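Long-range contact in phosphoenolpyruvate--glycerone phosphotransferase (Enterococcus faecalis, PDB 3B48), which probably passes phosphoryl groups from phosphoenolpyruvate along a histidine relay toward dihydroxyacetone, as the DhaM component of a dihydroxyacetone kinase complex: residues M4-H13 against R65-A76. Numbering follows the deposited sequence.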
HETATM    1  N   MSE B   4       9.708  -2.559 -23.980  1.00 46.03           N
HETATM    2  CA  MSE B   4       8.711  -3.648 -23.697  1.00 46.63           C
HETATM    3  C   MSE B   4       7.340  -3.114 -23.233  1.00 43.55           C
HETATM    4  O   MSE B   4       7.204  -1.967 -22.796  1.00 43.01           O
HETATM    5  CB  MSE B   4       9.273  -4.696 -22.707  1.00 46.45           C
HETATM    6  CG  MSE B   4       9.156  -4.364 -21.209  1.00 48.66           C
HETATM    7 SE   MSE B   4       8.486  -5.876 -20.088  1.00 53.79          SE
HETATM    8  CE  MSE B   4       9.488  -7.389 -20.883  1.00 52.19           C
ATOM      9  N   LYS B   5       6.325  -3.958 -23.343  1.00 40.99           N
ATOM     10  CA  LYS B   5       4.982  -3.537 -22.996  1.00 38.66           C
ATOM     11  C   LYS B   5       4.512  -4.123 -21.677  1.00 36.88           C
ATOM     12  O   LYS B   5       4.398  -5.334 -21.524  1.00 36.16           O
ATOM     13  CB  LYS B   5       4.027  -3.796 -24.155  1.00 38.58           C
ATOM     14  CG  LYS B   5       4.134  -2.694 -25.187  1.00 39.30           C
ATOM     15  CD  LYS B   5       4.107  -3.198 -26.604  1.00 39.67           C
ATOM     16  CE  LYS B   5       4.338  -2.059 -27.572  1.00 40.10           C
ATOM     17  NZ  LYS B   5       3.750  -2.389 -28.896  1.00 40.43           N
ATOM     18  N   ALA B   6       4.270  -3.229 -20.721  1.00 35.33           N
ATOM     19  CA  ALA B   6       3.892  -3.604 -19.367  1.00 33.87           C
ATOM     20  C   ALA B   6       2.668  -2.840 -18.850  1.00 32.81           C
ATOM     21  O   ALA B   6       2.451  -1.661 -19.170  1.00 32.24           O
ATOM     22  CB  ALA B   6       5.050  -3.448 -18.425  1.00 33.25           C
ATOM     23  N   ASP B   7       1.851  -3.564 -18.093  1.00 31.33           N
ATOM     24  CA  ASP B   7       0.759  -2.977 -17.341  1.00 30.62           C
ATOM     25  C   ASP B   7       0.852  -3.430 -15.897  1.00 29.84           C
ATOM     26  O   ASP B   7       1.227  -4.589 -15.612  1.00 28.99           O
ATOM     27  CB  ASP B   7      -0.595  -3.399 -17.910  1.00 30.04           C
ATOM     28  CG  ASP B   7      -0.782  -2.986 -19.348  1.00 31.59           C
ATOM     29  OD1 ASP B   7       0.083  -3.340 -20.172  1.00 33.66           O
ATOM     30  OD2 ASP B   7      -1.811  -2.342 -19.668  1.00 32.15           O
ATOM     31  N   ILE B   8       0.518  -2.500 -15.002  1.00 29.26           N
ATOM     32  CA  ILE B   8       0.363  -2.768 -13.585  1.00 28.84           C
ATOM     33  C   ILE B   8      -1.107  -2.779 -13.227  1.00 29.20           C
ATOM     34  O   ILE B   8      -1.838  -1.788 -13.417  1.00 29.54           O
ATOM     35  CB  ILE B   8       1.085  -1.723 -12.711  1.00 29.35           C
ATOM     36  CG1 ILE B   8       2.604  -1.826 -12.886  1.00 28.04           C
ATOM     37  CG2 ILE B   8       0.683  -1.880 -11.234  1.00 28.63           C
ATOM     38  CD1 ILE B   8       3.348  -0.622 -12.408  1.00 29.86           C
ATOM     39  N   LEU B   9      -1.540  -3.910 -12.696  1.00 29.56           N
ATOM     40  CA  LEU B   9      -2.936  -4.068 -12.287  1.00 29.24           C
ATOM     41  C   LEU B   9      -2.973  -4.148 -10.765  1.00 28.72           C
ATOM     42  O   LEU B   9      -2.302  -5.013 -10.140  1.00 27.73           O
ATOM     43  CB  LEU B   9      -3.599  -5.295 -12.937  1.00 29.62           C
ATOM     44  CG  LEU B   9      -3.819  -5.450 -14.457  1.00 29.24           C
ATOM     45  CD1 LEU B   9      -2.497  -5.516 -15.282  1.00 29.39           C
ATOM     46  CD2 LEU B   9      -4.677  -6.712 -14.687  1.00 29.08           C
ATOM     47  N   LEU B  10      -3.748  -3.209 -10.217  1.00 27.41           N
ATOM     48  CA  LEU B  10      -3.849  -2.921  -8.802  1.00 27.23           C
ATOM     49  C   LEU B  10      -5.203  -3.408  -8.299  1.00 27.12           C
ATOM     50  O   LEU B  10      -6.241  -2.807  -8.617  1.00 26.81           O
ATOM     51  CB  LEU B  10      -3.756  -1.397  -8.566  1.00 26.40           C
ATOM     52  CG  LEU B  10      -2.544  -0.651  -9.158  1.00 24.84           C
ATOM     53  CD1 LEU B  10      -2.787   0.843  -9.042  1.00 22.73           C
ATOM     54  CD2 LEU B  10      -1.341  -1.031  -8.373  1.00 22.71           C
ATOM     55  N   VAL B  11      -5.174  -4.481  -7.510  1.00 26.38           N
ATOM     56  CA  VAL B  11      -6.391  -5.083  -6.925  1.00 25.84           C
ATOM     57  C   VAL B  11      -6.526  -4.809  -5.412  1.00 24.96           C
ATOM     58  O   VAL B  11      -5.577  -4.911  -4.673  1.00 22.88           O
ATOM     59  CB  VAL B  11      -6.463  -6.582  -7.236  1.00 25.90           C
ATOM     60  CG1 VAL B  11      -7.851  -7.128  -6.913  1.00 25.72           C
ATOM     61  CG2 VAL B  11      -6.063  -6.800  -8.724  1.00 24.56           C
ATOM     62  N   SER B  12      -7.717  -4.397  -4.987  1.00 24.89           N
ATOM     63  CA  SER B  12      -7.935  -4.102  -3.584  1.00 25.06           C
ATOM     64  C   SER B  12      -9.408  -4.226  -3.333  1.00 24.83           C
ATOM     65  O   SER B  12     -10.158  -4.221  -4.281  1.00 24.97           O
ATOM     66  CB  SER B  12      -7.452  -2.667  -3.275  1.00 24.78           C
ATOM     67  OG  SER B  12      -7.599  -2.330  -1.905  1.00 23.54           O
ATOM     68  N   HIS B  13      -9.830  -4.319  -2.069  1.00 25.19           N
ATOM     69  CA  HIS B  13     -11.223  -3.974  -1.723  1.00 26.11           C
ATOM     70  C   HIS B  13     -11.581  -2.516  -2.022  1.00 25.88           C
ATOM     71  O   HIS B  13     -12.686  -2.224  -2.371  1.00 25.76           O
ATOM     72  CB  HIS B  13     -11.511  -4.247  -0.250  1.00 26.01           C
ATOM     73  CG  HIS B  13     -11.848  -5.667   0.042  1.00 27.94           C
ATOM     74  ND1 HIS B  13     -12.761  -6.030   1.009  1.00 34.07           N
ATOM     75  CD2 HIS B  13     -11.410  -6.819  -0.515  1.00 29.44           C
ATOM     76  CE1 HIS B  13     -12.864  -7.345   1.038  1.00 34.05           C
ATOM     77  NE2 HIS B  13     -12.052  -7.845   0.123  1.00 32.98           N
ATOM     78  N   ARG B  65       1.362  -7.243 -24.223  1.00 28.18           N
ATOM     79  CA  ARG B  65       1.694  -6.786 -22.882  1.00 28.45           C
ATOM     80  C   ARG B  65       2.100  -7.919 -21.911  1.00 28.62           C
ATOM     81  O   ARG B  65       1.605  -9.057 -21.971  1.00 28.12           O
ATOM     82  CB  ARG B  65       0.521  -6.017 -22.221  1.00 28.67           C
ATOM     83  CG  ARG B  65      -0.473  -5.287 -23.123  1.00 28.57           C
ATOM     84  CD  ARG B  65       0.101  -4.063 -23.786  1.00 28.53           C
ATOM     85  NE  ARG B  65       0.476  -3.020 -22.836  1.00 29.15           N
ATOM     86  CZ  ARG B  65       0.820  -1.781 -23.168  1.00 28.92           C
ATOM     87  NH1 ARG B  65       0.828  -1.404 -24.443  1.00 32.03           N
ATOM     88  NH2 ARG B  65       1.154  -0.917 -22.225  1.00 28.61           N
ATOM     89  N   GLU B  66       2.998  -7.565 -21.001  1.00 28.51           N
ATOM     90  CA  GLU B  66       3.200  -8.301 -19.753  1.00 28.96           C
ATOM     91  C   GLU B  66       2.336  -7.686 -18.686  1.00 27.73           C
ATOM     92  O   GLU B  66       2.372  -6.471 -18.488  1.00 27.84           O
ATOM     93  CB  GLU B  66       4.663  -8.214 -19.313  1.00 29.00           C
ATOM     94  CG  GLU B  66       5.596  -8.618 -20.429  1.00 31.33           C
ATOM     95  CD  GLU B  66       5.358 -10.052 -20.887  1.00 33.97           C
ATOM     96  OE1 GLU B  66       4.823 -10.862 -20.078  1.00 32.74           O
ATOM     97  OE2 GLU B  66       5.729 -10.358 -22.046  1.00 35.59           O
ATOM     98  N   PHE B  67       1.550  -8.513 -18.007  1.00 27.55           N
ATOM     99  CA  PHE B  67       0.604  -8.004 -16.998  1.00 26.96           C
ATOM    100  C   PHE B  67       1.045  -8.380 -15.601  1.00 27.31           C
ATOM    101  O   PHE B  67       1.081  -9.575 -15.253  1.00 26.86           O
ATOM    102  CB  PHE B  67      -0.818  -8.510 -17.242  1.00 26.84           C
ATOM    103  CG  PHE B  67      -1.364  -8.181 -18.615  1.00 25.83           C
ATOM    104  CD1 PHE B  67      -1.953  -6.931 -18.869  1.00 25.17           C
ATOM    105  CD2 PHE B  67      -1.315  -9.130 -19.642  1.00 24.20           C
ATOM    106  CE1 PHE B  67      -2.458  -6.621 -20.118  1.00 24.66           C
ATOM    107  CE2 PHE B  67      -1.809  -8.844 -20.900  1.00 24.54           C
ATOM    108  CZ  PHE B  67      -2.389  -7.595 -21.155  1.00 25.84           C
ATOM    109  N   LEU B  68       1.358  -7.344 -14.819  1.00 27.30           N
ATOM    110  CA  LEU B  68       1.811  -7.459 -13.413  1.00 28.40           C
ATOM    111  C   LEU B  68       0.697  -7.170 -12.423  1.00 28.01           C
ATOM    112  O   LEU B  68       0.140  -6.057 -12.396  1.00 27.78           O
ATOM    113  CB  LEU B  68       2.988  -6.509 -13.142  1.00 28.05           C
ATOM    114  CG  LEU B  68       4.072  -6.344 -14.215  1.00 30.57           C
ATOM    115  CD1 LEU B  68       5.333  -5.755 -13.594  1.00 32.98           C
ATOM    116  CD2 LEU B  68       4.401  -7.619 -15.021  1.00 31.05           C
ATOM    117  N   ILE B  69       0.349  -8.183 -11.635  1.00 28.78           N
ATOM    118  CA  ILE B  69      -0.802  -8.104 -10.712  1.00 28.06           C
ATOM    119  C   ILE B  69      -0.384  -7.919  -9.246  1.00 27.40           C
ATOM    120  O   ILE B  69       0.296  -8.775  -8.694  1.00 27.55           O
ATOM    121  CB  ILE B  69      -1.795  -9.328 -10.880  1.00 29.17           C
ATOM    122  CG1 ILE B  69      -2.680  -9.159 -12.121  1.00 28.43           C
ATOM    123  CG2 ILE B  69      -2.751  -9.418  -9.724  1.00 27.19           C
ATOM    124  CD1 ILE B  69      -2.024  -9.466 -13.423  1.00 27.02           C
ATOM    125  N   PHE B  70      -0.760  -6.776  -8.663  1.00 26.14           N
ATOM    126  CA  PHE B  70      -0.574  -6.493  -7.248  1.00 26.47           C
ATOM    127  C   PHE B  70      -1.929  -6.470  -6.492  1.00 26.68           C
ATOM    128  O   PHE B  70      -2.919  -5.934  -6.989  1.00 26.63           O
ATOM    129  CB  PHE B  70       0.150  -5.159  -7.030  1.00 24.76           C
ATOM    130  CG  PHE B  70       1.436  -5.039  -7.775  1.00 26.59           C
ATOM    131  CD1 PHE B  70       2.651  -5.094  -7.101  1.00 25.71           C
ATOM    132  CD2 PHE B  70       1.448  -4.894  -9.160  1.00 24.16           C
ATOM    133  CE1 PHE B  70       3.843  -5.001  -7.795  1.00 26.92           C
ATOM    134  CE2 PHE B  70       2.654  -4.774  -9.848  1.00 24.34           C
ATOM    135  CZ  PHE B  70       3.841  -4.841  -9.171  1.00 24.19           C
ATOM    136  N   ALA B  71      -1.955  -7.077  -5.309  1.00 26.54           N
ATOM    137  CA  ALA B  71      -3.126  -7.033  -4.422  1.00 27.64           C
ATOM    138  C   ALA B  71      -2.663  -6.682  -3.015  1.00 27.62           C
ATOM    139  O   ALA B  71      -1.483  -6.845  -2.669  1.00 27.69           O
ATOM    140  CB  ALA B  71      -3.893  -8.362  -4.433  1.00 27.38           C
ATOM    141  N   ASP B  72      -3.564  -6.160  -2.200  1.00 27.75           N
ATOM    142  CA  ASP B  72      -3.202  -5.974  -0.802  1.00 27.97           C
ATOM    143  C   ASP B  72      -3.579  -7.198   0.033  1.00 28.58           C
ATOM    144  O   ASP B  72      -2.712  -7.896   0.546  1.00 28.39           O
ATOM    145  CB  ASP B  72      -3.770  -4.688  -0.223  1.00 28.02           C
ATOM    146  CG  ASP B  72      -5.269  -4.450  -0.569  1.00 29.99           C
ATOM    147  OD1 ASP B  72      -6.019  -5.391  -0.963  1.00 27.23           O
ATOM    148  OD2 ASP B  72      -5.690  -3.275  -0.401  1.00 31.56           O
ATOM    149  N   LEU B  73      -4.870  -7.466   0.150  1.00 29.07           N
ATOM    150  CA  LEU B  73      -5.354  -8.329   1.195  1.00 30.04           C
ATOM    151  C   LEU B  73      -6.628  -9.046   0.807  1.00 30.70           C
ATOM    152  O   LEU B  73      -7.425  -8.561  -0.021  1.00 32.02           O
ATOM    153  CB  LEU B  73      -5.682  -7.485   2.445  1.00 30.63           C
ATOM    154  CG  LEU B  73      -4.652  -6.598   3.178  1.00 30.34           C
ATOM    155  CD1 LEU B  73      -5.380  -5.449   3.777  1.00 28.71           C
ATOM    156  CD2 LEU B  73      -3.858  -7.376   4.250  1.00 33.67           C
ATOM    157  N   GLY B  74      -6.856 -10.169   1.476  1.00 30.56           N
ATOM    158  CA  GLY B  74      -8.145 -10.809   1.480  1.00 30.19           C
ATOM    159  C   GLY B  74      -8.596 -11.361   0.163  1.00 29.81           C
ATOM    160  O   GLY B  74      -7.948 -12.216  -0.413  1.00 30.15           O
ATOM    161  N   SER B  75      -9.734 -10.863  -0.291  1.00 30.11           N
ATOM    162  CA  SER B  75     -10.397 -11.385  -1.461  1.00 30.11           C
ATOM    163  C   SER B  75      -9.787 -10.776  -2.712  1.00 29.38           C
ATOM    164  O   SER B  75      -9.955 -11.302  -3.805  1.00 29.49           O
ATOM    165  CB  SER B  75     -11.910 -11.115  -1.392  1.00 30.64           C
ATOM    166  OG  SER B  75     -12.194  -9.749  -1.660  1.00 32.26           O
ATOM    167  N   ALA B  76      -9.067  -9.674  -2.538  1.00 28.77           N
ATOM    168  CA  ALA B  76      -8.230  -9.129  -3.583  1.00 27.90           C
ATOM    169  C   ALA B  76      -7.209 -10.176  -4.029  1.00 27.56           C
ATOM    170  O   ALA B  76      -7.022 -10.407  -5.228  1.00 28.28           O
ATOM    171  CB  ALA B  76      -7.551  -7.859  -3.116  1.00 27.33           C
TER
HETATM  172  O   HOH W   1      -8.296  -5.461  -0.062  1.00 21.65           O
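Arg65 reaches across to Asp7, and its side chain can be followed outward atom by atom. Arg65 CB sits 3.4 Å from Asp7 OD1 and covers one face of the Phe67 ring near its rim; CG and CD keep close to the same oxygen. Bends at chi2 (-71°) and chi3 (-64°) then curl the chain back, and Arg65 NE reaches Asp7 OD1 at 2.7 Å in a salt bridge on the syn lone pair, carboxylate and guanidinium planes 78° apart. Beyond it, NH2 makes weak bonds to Asp7 OD1 and Ala6 O, while Arg65 NH1 lies 3.6 Å from Lys5 CG; Lys5 CB and CG lie over one guanidinium face. Asp7 OD2 is taken by His37 of the next strand.

From here the two strands run parallel, bonded in alternation from Glu66 N on Lys5 O to Val11 N on Phe70 O. On one face Leu9 CD1 meets the edge of Phe67 at CD1 (3.9 Å); on the other, Ile8 CG2 approaches Phe70 CD2 at 3.7 Å, on the face packed against helix 102-113.

Further along, Ser12 OG donates to Asp72 OD2 (2.6 Å), and a water accepts from His13 N and donates to Leu73 O. His13 NE2 and Ser75 OG are hydrogen-bonded at 2.6 Å. Strands 6-11 and 66-71 are the central pair of a parallel 2-1-3-4 sheet flanked by helices, the EIIA-Man fold, with His13 in the loop at their C-terminal ends.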